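Local structure of YPM (Yersinia pseudotuberculosis, 1PM4) at residues D107-D110 against S111-L114. The protein is a superantigen toxin with a jelly-roll fold, and as such probably drives the proliferation of large numbers of T cells. Numbering follows the deposited sequence.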
loop_
_atom_site.group_PDB
_atom_site.type_symbol
_atom_site.label_atom_id
_atom_site.label_comp_id
_atom_site.label_asym_id
_atom_site.label_seq_id
_atom_site.Cartn_x
_atom_site.Cartn_y
_atom_site.Cartn_z
ATOM N N ASP A 107 -20.382 14.117 11.954
ATOM C CA ASP A 107 -19.555 14.871 12.842
ATOM C C ASP A 107 -18.916 13.879 13.817
ATOM O O ASP A 107 -19.443 12.771 14.066
ATOM C CB ASP A 107 -20.407 15.833 13.636
ATOM C CG ASP A 107 -21.129 16.804 12.755
ATOM O OD1 ASP A 107 -22.019 16.360 11.983
ATOM O OD2 ASP A 107 -20.819 18.006 12.739
ATOM N N LYS A 108 -17.827 14.310 14.418
ATOM C CA LYS A 108 -17.173 13.472 15.384
ATOM C C LYS A 108 -18.151 13.107 16.533
ATOM O O LYS A 108 -18.969 13.909 16.982
ATOM C CB LYS A 108 -15.841 14.127 15.789
ATOM C CG LYS A 108 -15.541 14.205 17.215
ATOM C CD LYS A 108 -14.305 15.049 17.394
ATOM C CE LYS A 108 -13.723 14.909 18.744
ATOM N NZ LYS A 108 -13.099 16.186 19.200
ATOM N N GLU A 109 -18.085 11.853 16.949
ATOM C CA GLU A 109 -18.882 11.301 18.027
ATOM C C GLU A 109 -17.957 10.580 18.998
ATOM O O GLU A 109 -16.954 10.065 18.585
ATOM C CB GLU A 109 -19.901 10.319 17.440
ATOM C CG GLU A 109 -20.928 11.031 16.546
ATOM C CD GLU A 109 -22.065 10.141 16.050
ATOM O OE1 GLU A 109 -21.932 8.898 16.101
ATOM O OE2 GLU A 109 -23.111 10.700 15.624
ATOM N N ASP A 110 -18.304 10.587 20.286
ATOM C CA ASP A 110 -17.565 9.865 21.315
ATOM C C ASP A 110 -17.347 8.400 20.955
ATOM O O ASP A 110 -16.243 7.873 21.141
ATOM C CB ASP A 110 -18.304 9.940 22.648
ATOM C CG ASP A 110 -18.146 11.300 23.331
ATOM O OD1 ASP A 110 -17.669 12.261 22.672
ATOM O OD2 ASP A 110 -18.458 11.470 24.540
ATOM N N SER A 111 -18.370 7.798 20.364
ATOM C CA SER A 111 -18.337 6.379 20.046
ATOM C C SER A 111 -17.339 6.062 18.903
ATOM O O SER A 111 -17.103 4.915 18.610
ATOM C CB SER A 111 -19.770 5.877 19.745
ATOM O OG SER A 111 -20.244 6.414 18.554
ATOM N N ASP A 112 -16.739 7.085 18.284
ATOM C CA ASP A 112 -15.755 6.834 17.244
ATOM C C ASP A 112 -14.501 6.210 17.865
ATOM O O ASP A 112 -13.785 5.547 17.170
ATOM C CB ASP A 112 -15.358 8.106 16.467
ATOM C CG ASP A 112 -16.523 8.786 15.741
ATOM O OD1 ASP A 112 -17.614 8.150 15.489
ATOM O OD2 ASP A 112 -16.426 9.971 15.341
ATOM N N VAL A 113 -14.221 6.535 19.125
ATOM C CA VAL A 113 -13.066 5.966 19.854
ATOM C C VAL A 113 -13.447 4.578 20.296
ATOM O O VAL A 113 -14.316 4.384 21.160
ATOM C CB VAL A 113 -12.605 6.834 21.036
ATOM C CG1 VAL A 113 -11.337 6.237 21.617
ATOM C CG2 VAL A 113 -12.286 8.235 20.524
ATOM N N LEU A 114 -12.867 3.599 19.628
ATOM C CA LEU A 114 -13.164 2.204 19.885
ATOM C C LEU A 114 -12.598 1.760 21.208
ATOM O O LEU A 114 -11.537 2.236 21.690
ATOM C CB LEU A 114 -12.584 1.297 18.788
ATOM C CG LEU A 114 -13.196 1.554 17.416
ATOM C CD1 LEU A 114 -12.488 0.634 16.457
ATOM C CD2 LEU A 114 -14.778 1.368 17.371
HETATM O O HOH W 1 -18.604 10.275 13.689
#
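Asp112 folds its carboxylate back over the backbone of Glu109. The link is reciprocal. Glu109 N donates to Asp112 OD2 at 3.0 Å, and the bond is nearly straight, with an N-H...O angle of 170°. The N-H comes from above the carboxylate plane, about 62° out of it. In return, Asp112 N donates to Glu109 O, also at 3.0 Å. With chi1 near -61°, CG of Asp112 sits beside its own backbone N, which turns the carboxylate back towards Glu109 N, while the turn of the backbone carries the Asp112 N-H to Glu109 O.

A second backbone bond follows one residue on, from Val113 N to Asp110 O at 3.2 Å. These two consecutive i to i+3 bonds are characteristic of a short 3-10 turn.

A water extends the network towards Asp107. It is hydrogen-bonded to Asp107 O at 2.7 Å and to Asp112 OD2 at 2.8 Å. OD2 also takes a hydrogen bond from Tyr9 OH, so several polar groups fix this buried carboxylate.

Carbon atoms add little. Glu109 CB lies 3.7 Å from Asp112 OD1, and Val113 CB lies 3.8 Å from Asp110 O, both plain van der Waals contacts.

Two acidic ends approach each other, Glu109 OE1 and Asp112 OD1 being 4.4 Å apart. Lys25 NZ makes a salt bridge to each, which probably offsets their repulsion and favours the ionised forms.

The turn lies in the surface loop after strand 96-103, near the edge strands of both four-stranded sheets. Lys108 lies against Ala7 and Tyr9 and its NZ bonds to Thr8 O, all in strand 6-13, while backbone bonds from Asp112 to Ile22 and Leu114 to Cys20 join the loop to strand 18-23 of the other sheet.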